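Fructosyl amine:oxygen oxidoreductase (Neosartorya fumigata, PDB 4WCT) probably catalyses the oxidative deglycation of fructosyl amines (Amadori products), with bound FAD as the redox cofactor and oxygen as the electron acceptor. Local coordinates at residues S320-K325 and I357-D362; C306-D311 and D439-F444. One frame throughout, in Å; residues are numbered along the deposited sequence.

Interaction 1 of 2, residues S320-K325 and I357-D362; sequences SVPFAK and ICWDAD. With FAD (flavin-adenine dinucleotide), chain C.
From the pair Lys325 and Ile357, loop 320-325 and strand segment 357-362 run in opposite senses and splay apart, the CA-CA distance growing from 5.9 Å there to 9.8 Å between Ser320 and Ala361. The strand, 352-362, belongs to the large mixed sheet of this FAD-dependent oxidoreductase fold. At the narrow end Ile357 N donates to Lys325 O (3.1 Å), and a water accepts from Lys325 N while donating to Ile357 O. Farther along, the gap is filled by Trp359, an example of a side chain taking over where backbone pairing stops. Its indole NE1 donates to Phe323 O at 2.8 Å in a bent bond, 136° at the hydrogen, with the donor tilted 31° from the carbonyl plane. In this position the indole receives Pro322 over one face in a CH-pi contact, CA sitting 3.6 Å from the centroid of the six-membered ring and CB lying above the ring fusion. Phe323 starts away from the strand, but CG set between the backbone N and the carbonyl carbon (chi1 63°) swings the ring back. Ile357 CD1 then lies over a face of that ring, 3.7 Å from Phe323 CE2. Alternation along the strand gives its other side to the cofactor. Cys358 SG is 2.2 Å from flavin C8M, too short for an ordinary contact and too long for a well-modelled thioether; the link is doubtful from geometry alone, though consistent with the cysteinyl-flavin attachment of related sarcosine oxidases. Two residues on, Asp360 OD2 accepts a bond from Gly387 N and another from the ribityl hydroxyl O3' of FAD, at 2.6 Å.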
loop_
_atom_site.group_PDB
_atom_site.type_symbol
_atom_site.label_atom_id
_atom_site.label_comp_id
_atom_site.label_asym_id
_atom_site.label_seq_id
_atom_site.Cartn_x
_atom_site.Cartn_y
_atom_site.Cartn_z
ATOM N N SER A 320 2.786 16.954 -5.726
ATOM C CA SER A 320 1.854 15.992 -6.312
ATOM C C SER A 320 0.548 15.873 -5.504
ATOM O O SER A 320 0.580 15.652 -4.292
ATOM C CB SER A 320 2.529 14.619 -6.374
ATOM O OG SER A 320 1.670 13.677 -7.033
ATOM N N VAL A 321 -0.579 16.044 -6.182
ATOM C CA VAL A 321 -1.895 16.033 -5.546
ATOM C C VAL A 321 -2.727 14.899 -6.119
ATOM O O VAL A 321 -3.085 14.912 -7.291
ATOM C CB VAL A 321 -2.657 17.351 -5.785
ATOM C CG1 VAL A 321 -3.975 17.311 -5.014
ATOM C CG2 VAL A 321 -1.781 18.505 -5.317
ATOM N N PRO A 322 -3.189 13.996 -5.260
ATOM C CA PRO A 322 -4.058 12.927 -5.762
ATOM C C PRO A 322 -5.380 13.402 -6.291
ATOM O O PRO A 322 -5.921 14.414 -5.829
ATOM C CB PRO A 322 -4.286 12.034 -4.532
ATOM C CG PRO A 322 -3.149 12.346 -3.611
ATOM C CD PRO A 322 -2.814 13.798 -3.852
ATOM N N PHE A 323 -5.951 12.594 -7.176
ATOM C CA PHE A 323 -7.342 12.656 -7.559
ATOM C C PHE A 323 -7.833 11.234 -7.832
ATOM O O PHE A 323 -7.038 10.353 -8.182
ATOM C CB PHE A 323 -7.528 13.509 -8.811
ATOM C CG PHE A 323 -6.837 12.967 -10.025
ATOM C CD1 PHE A 323 -5.517 13.267 -10.297
ATOM C CD2 PHE A 323 -7.507 12.168 -10.901
ATOM C CE1 PHE A 323 -4.917 12.821 -11.467
ATOM C CE2 PHE A 323 -6.910 11.682 -12.045
ATOM C CZ PHE A 323 -5.582 11.958 -12.299
ATOM N N ALA A 324 -9.134 11.021 -7.724
ATOM C CA ALA A 324 -9.684 9.657 -7.913
ATOM C C ALA A 324 -10.146 9.445 -9.341
ATOM O O ALA A 324 -10.664 10.380 -9.989
ATOM C CB ALA A 324 -10.846 9.460 -6.948
ATOM N N LYS A 325 -9.934 8.233 -9.876
ATOM C CA LYS A 325 -10.462 7.885 -11.187
ATOM C C LYS A 325 -10.548 6.378 -11.352
ATOM O O LYS A 325 -9.557 5.665 -11.087
ATOM C CB LYS A 325 -9.591 8.469 -12.304
ATOM C CG LYS A 325 -10.271 8.507 -13.653
ATOM C CD LYS A 325 -9.634 9.536 -14.566
ATOM C CE LYS A 325 -10.227 9.487 -15.954
ATOM N NZ LYS A 325 -11.445 10.308 -16.100
ATOM N N ILE A 357 -6.873 4.089 -10.923
ATOM C CA ILE A 357 -5.650 4.537 -10.311
ATOM C C ILE A 357 -5.753 4.412 -8.784
ATOM O O ILE A 357 -6.839 4.469 -8.221
ATOM C CB ILE A 357 -5.245 5.939 -10.754
ATOM C CG1 ILE A 357 -6.229 7.012 -10.287
ATOM C CG2 ILE A 357 -5.066 5.941 -12.281
ATOM C CD1 ILE A 357 -5.839 8.419 -10.690
ATOM N N CYS A 358 -4.603 4.233 -8.145
ATOM C CA CYS A 358 -4.539 3.911 -6.721
ATOM C C CYS A 358 -3.346 4.693 -6.167
ATOM O O CYS A 358 -2.234 4.581 -6.702
ATOM C CB CYS A 358 -4.339 2.392 -6.610
ATOM S SG CYS A 358 -3.890 1.711 -5.011
ATOM N N TRP A 359 -3.540 5.422 -5.069
ATOM C CA TRP A 359 -2.533 6.326 -4.565
ATOM C C TRP A 359 -1.910 5.826 -3.276
ATOM O O TRP A 359 -2.627 5.449 -2.334
ATOM C CB TRP A 359 -3.152 7.702 -4.293
ATOM C CG TRP A 359 -3.516 8.404 -5.579
ATOM C CD1 TRP A 359 -4.698 8.335 -6.260
ATOM C CD2 TRP A 359 -2.675 9.301 -6.320
ATOM N NE1 TRP A 359 -4.649 9.131 -7.364
ATOM C CE2 TRP A 359 -3.438 9.768 -7.422
ATOM C CE3 TRP A 359 -1.413 9.824 -6.109
ATOM C CZ2 TRP A 359 -2.928 10.675 -8.362
ATOM C CZ3 TRP A 359 -0.899 10.719 -7.050
ATOM C CH2 TRP A 359 -1.644 11.117 -8.166
ATOM N N ASP A 360 -0.602 5.968 -3.197
ATOM C CA ASP A 360 0.131 5.823 -1.926
ATOM C C ASP A 360 1.050 7.038 -1.794
ATOM O O ASP A 360 0.980 7.977 -2.604
ATOM C CB ASP A 360 0.950 4.551 -1.957
ATOM C CG ASP A 360 1.250 3.964 -0.558
ATOM O OD1 ASP A 360 1.083 4.647 0.492
ATOM O OD2 ASP A 360 1.866 2.846 -0.518
ATOM N N ALA A 361 1.883 7.038 -0.761
ATOM C CA ALA A 361 2.945 8.035 -0.682
ATOM C C ALA A 361 4.279 7.425 -0.286
ATOM O O ALA A 361 4.345 6.601 0.637
ATOM C CB ALA A 361 2.539 9.159 0.281
ATOM N N ASP A 362 5.326 7.808 -1.024
ATOM C CA ASP A 362 6.681 7.354 -0.813
ATOM C C ASP A 362 7.448 8.355 0.062
ATOM O O ASP A 362 7.410 9.573 -0.177
ATOM C CB ASP A 362 7.439 7.227 -2.128
ATOM C CG ASP A 362 6.985 6.064 -2.974
ATOM O OD1 ASP A 362 6.717 4.959 -2.431
ATOM O OD2 ASP A 362 6.989 6.254 -4.211
HETATM P PA FAD C . -5.081 4.132 2.541
HETATM O O1A FAD C . -5.352 2.660 2.655
HETATM O O2A FAD C . -5.081 4.806 1.205
HETATM O O5B FAD C . -6.121 4.840 3.482
HETATM C C5B FAD C . -6.127 6.271 3.591
HETATM C C4B FAD C . -7.503 6.693 4.094
HETATM O O4B FAD C . -7.472 8.118 4.429
HETATM C C3B FAD C . -8.628 6.497 3.083
HETATM O O3B FAD C . -9.699 5.697 3.609
HETATM C C2B FAD C . -9.096 7.923 2.778
HETATM O O2B FAD C . -10.465 8.053 2.404
HETATM C C1B FAD C . -8.718 8.660 4.065
HETATM N N9A FAD C . -8.566 10.115 3.842
HETATM C C8A FAD C . -8.060 10.737 2.762
HETATM N N7A FAD C . -8.149 12.080 2.903
HETATM C C5A FAD C . -8.646 12.293 4.149
HETATM C C6A FAD C . -9.049 13.472 4.905
HETATM N N6A FAD C . -8.870 14.705 4.400
HETATM N N1A FAD C . -9.625 13.261 6.107
HETATM C C2A FAD C . -9.798 12.049 6.649
HETATM N N3A FAD C . -9.487 10.922 5.986
HETATM C C4A FAD C . -8.926 11.010 4.755
HETATM N N1 FAD C . 1.157 -2.819 -0.483
HETATM C C2 FAD C . 1.495 -4.115 -0.156
HETATM O O2 FAD C . 1.817 -4.339 1.009
HETATM N N3 FAD C . 1.368 -5.113 -1.034
HETATM C C4 FAD C . 1.044 -4.892 -2.325
HETATM O O4 FAD C . 0.928 -5.802 -3.192
HETATM C C4X FAD C . 0.701 -3.545 -2.747
HETATM N N5 FAD C . 0.347 -3.283 -4.033
HETATM C C5X FAD C . -0.202 -2.063 -4.321
HETATM C C6 FAD C . -0.794 -1.818 -5.556
HETATM C C7 FAD C . -1.248 -0.550 -5.867
HETATM C C7M FAD C . -1.941 -0.334 -7.164
HETATM C C8 FAD C . -1.161 0.514 -4.859
HETATM C C8M FAD C . -1.672 1.884 -5.112
HETATM C C9 FAD C . -0.674 0.258 -3.601
HETATM C C9A FAD C . -0.139 -0.979 -3.308
HETATM N N10 FAD C . 0.445 -1.218 -2.061
HETATM C C10 FAD C . 0.783 -2.531 -1.729
HETATM C "C1'" FAD C . 0.627 -0.216 -1.020
HETATM C "C2'" FAD C . -0.500 -0.206 0.000
HETATM O "O2'" FAD C . -1.720 -0.215 -0.728
HETATM C "C3'" FAD C . -0.377 1.065 0.851
HETATM O "O3'" FAD C . 0.977 1.225 1.298
HETATM C "C4'" FAD C . -1.331 1.042 2.048
HETATM O "O4'" FAD C . -2.615 0.586 1.625
HETATM C "C5'" FAD C . -1.452 2.465 2.576
HETATM O "O5'" FAD C . -2.302 2.454 3.722
HETATM P P FAD C . -2.796 3.848 4.351
HETATM O O1P FAD C . -3.711 3.523 5.511
HETATM O O2P FAD C . -1.566 4.700 4.549
HETATM O O3P FAD C . -3.663 4.494 3.165
HETATM O O HOH W 1 -8.898 6.361 -7.921
#

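Interaction 2 of 2, residues C306-D311 and D439-F444; sequences CNFLPD and DRIMDF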
loop_
_atom_site.group_PDB
_atom_site.type_symbol
_atom_site.label_atom_id
_atom_site.label_comp_id
_atom_site.label_asym_id
_atom_site.label_seq_id
_atom_site.Cartn_x
_atom_site.Cartn_y
_atom_site.Cartn_z
ATOM N N CYS A 306 2.826 10.784 -10.777
ATOM C CA CYS A 306 2.464 11.874 -9.879
ATOM C C CYS A 306 1.555 12.840 -10.621
ATOM O O CYS A 306 1.276 12.679 -11.821
ATOM C CB CYS A 306 3.731 12.589 -9.379
ATOM S SG CYS A 306 4.848 11.595 -8.399
ATOM N N ASN A 307 0.941 13.752 -9.871
ATOM C CA ASN A 307 0.080 14.766 -10.482
ATOM C C ASN A 307 0.596 16.133 -10.057
ATOM O O ASN A 307 0.243 16.638 -8.990
ATOM C CB ASN A 307 -1.371 14.580 -10.051
ATOM C CG ASN A 307 -2.287 15.566 -10.705
ATOM O OD1 ASN A 307 -2.200 15.791 -11.910
ATOM N ND2 ASN A 307 -3.166 16.176 -9.924
ATOM N N PHE A 308 1.597 16.616 -10.792
ATOM C CA PHE A 308 2.453 17.701 -10.320
ATOM C C PHE A 308 1.787 19.060 -10.557
ATOM O O PHE A 308 1.482 19.426 -11.693
ATOM C CB PHE A 308 3.803 17.681 -11.013
ATOM C CG PHE A 308 4.717 16.579 -10.564
ATOM C CD1 PHE A 308 5.054 16.426 -9.226
ATOM C CD2 PHE A 308 5.275 15.720 -11.480
ATOM C CE1 PHE A 308 5.871 15.411 -8.804
ATOM C CE2 PHE A 308 6.186 14.737 -11.064
ATOM C CZ PHE A 308 6.471 14.575 -9.739
ATOM N N LEU A 309 1.408 19.709 -9.476
ATOM C CA LEU A 309 0.845 21.061 -9.533
ATOM C C LEU A 309 1.664 22.012 -8.660
ATOM O O LEU A 309 2.441 21.590 -7.808
ATOM C CB LEU A 309 -0.626 21.013 -9.060
ATOM C CG LEU A 309 -1.562 20.232 -9.994
ATOM C CD1 LEU A 309 -2.897 19.999 -9.317
ATOM C CD2 LEU A 309 -1.739 21.024 -11.274
ATOM N N PRO A 310 1.449 23.327 -8.813
ATOM C CA PRO A 310 2.244 24.250 -8.021
ATOM C C PRO A 310 2.044 24.052 -6.531
ATOM O O PRO A 310 0.935 23.760 -6.087
ATOM C CB PRO A 310 1.712 25.636 -8.464
ATOM C CG PRO A 310 1.210 25.378 -9.868
ATOM C CD PRO A 310 0.580 24.009 -9.784
ATOM N N ASP A 311 3.139 24.076 -5.779
ATOM C CA ASP A 311 3.069 24.001 -4.331
ATOM C C ASP A 311 2.567 25.335 -3.768
ATOM O O ASP A 311 3.231 26.360 -3.939
ATOM C CB ASP A 311 4.451 23.685 -3.775
ATOM C CG ASP A 311 4.432 23.391 -2.313
ATOM O OD1 ASP A 311 3.612 24.016 -1.608
ATOM O OD2 ASP A 311 5.324 22.640 -1.813
ATOM N N ASP A 439 10.499 3.817 -17.331
ATOM C CA ASP A 439 11.618 3.915 -16.394
ATOM C C ASP A 439 11.858 5.369 -15.991
ATOM O O ASP A 439 12.988 5.817 -15.791
ATOM C CB ASP A 439 12.881 3.274 -16.963
ATOM C CG ASP A 439 12.863 1.764 -16.840
ATOM O OD1 ASP A 439 12.581 1.260 -15.735
ATOM O OD2 ASP A 439 12.845 1.110 -17.894
ATOM N N ARG A 440 10.756 6.090 -15.808
ATOM C CA ARG A 440 10.792 7.393 -15.208
ATOM C C ARG A 440 9.437 7.672 -14.573
ATOM O O ARG A 440 8.442 6.983 -14.852
ATOM C CB ARG A 440 11.130 8.459 -16.253
ATOM C CG ARG A 440 10.059 8.753 -17.268
ATOM C CD ARG A 440 10.639 9.737 -18.310
ATOM N NE ARG A 440 9.599 10.170 -19.224
ATOM C CZ ARG A 440 9.397 9.642 -20.430
ATOM N NH1 ARG A 440 10.316 8.891 -20.983
ATOM N NH2 ARG A 440 8.349 10.002 -21.139
ATOM N N ILE A 441 9.442 8.616 -13.638
ATOM C CA ILE A 441 8.209 9.111 -13.040
ATOM C C ILE A 441 7.398 9.863 -14.074
ATOM O O ILE A 441 7.945 10.689 -14.837
ATOM C CB ILE A 441 8.488 10.043 -11.849
ATOM C CG1 ILE A 441 9.120 9.258 -10.692
ATOM C CG2 ILE A 441 7.204 10.729 -11.421
ATOM C CD1 ILE A 441 8.151 8.315 -9.985
ATOM N N MET A 442 6.111 9.535 -14.165
ATOM C CA MET A 442 5.231 10.151 -15.142
ATOM C C MET A 442 4.259 11.104 -14.435
ATOM O O MET A 442 4.219 11.139 -13.208
ATOM C CB MET A 442 4.507 9.058 -15.954
ATOM C CG MET A 442 5.493 8.267 -16.808
ATOM S SD MET A 442 6.369 9.230 -18.113
ATOM C CE MET A 442 5.156 9.212 -19.426
ATOM N N ASP A 443 3.674 12.015 -15.202
ATOM C CA ASP A 443 2.917 13.129 -14.638
ATOM C C ASP A 443 1.525 13.095 -15.259
ATOM O O ASP A 443 1.406 13.164 -16.470
ATOM C CB ASP A 443 3.629 14.448 -14.966
ATOM C CG ASP A 443 2.934 15.684 -14.372
ATOM O OD1 ASP A 443 3.453 16.792 -14.624
ATOM O OD2 ASP A 443 1.950 15.574 -13.593
ATOM N N PHE A 444 0.474 12.980 -14.444
ATOM C CA PHE A 444 -0.903 12.966 -14.947
ATOM C C PHE A 444 -1.283 14.254 -15.677
ATOM O O PHE A 444 -2.183 14.264 -16.524
ATOM C CB PHE A 444 -1.898 12.713 -13.801
ATOM C CG PHE A 444 -1.987 11.264 -13.367
ATOM C CD1 PHE A 444 -2.255 10.265 -14.275
ATOM C CD2 PHE A 444 -1.878 10.920 -12.034
ATOM C CE1 PHE A 444 -2.435 8.966 -13.858
ATOM C CE2 PHE A 444 -2.048 9.625 -11.612
ATOM C CZ PHE A 444 -2.283 8.637 -12.529
HETATM O O HOH W 2 2.844 19.185 -14.101
#
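Asp443 OD2 takes two backbone N-H groups, one from Phe308 across the contact at 3.0 Å and one from Gln445 just beyond its own segment. The Phe308 bond is nearly straight (173° at the hydrogen), yet it meets the oxygen from above the carboxylate plane, 37° out of it. With CG anti to the backbone N (chi1 -178°), the carboxylate reaches along strand 295-310, and a water links its other oxygen, OD1, to Phe308 O. That same OD1 lies in the plane of the Phe308 ring, at its edge, 3.8 Å from CD2. Next to this polar grip is a single parallel bridge, Cys306 with Asp443, in which Cys306 N donates to Met442 O (2.8 Å) and Cys306 O accepts from Phe444 N (2.8 Å). Apolar contact follows on the Cys306 face, with Ile441 CG2 3.9 Å from SG and a little farther from Phe308 CE2. Asn307 OD1, bonded to Gln445 NE2, rests against Phe444 CB at 3.6 Å. The short strand 442-443 thus adds itself in parallel to strand 295-310, which also pairs antiparallel with strands 318-320 and 253-263.

How the interactions relate
Interaction 2 is the more thoroughly buried contact although it lies farther from the centre of the chain, while interaction 1 combines a buried strand with a partly exposed loop. Both reach the same mixed sheet, and interaction 1 is nested in the chain loop that interaction 2 closes. They meet at Asn307, whose N and ND2 bond to Ser320 OG (itself also bonded to Pro254 O) and Val321 O, and at Trp359 CZ2, 3.5 Å from Phe444 CE2. On the side of strand 352-362 turned from the flavin, aromatic rings fill a widening gap and an indole N-H ties strand to loop, whereas 306-311 with 439-444 relies on one short parallel bridge and a carboxylate accepting backbone N-H groups.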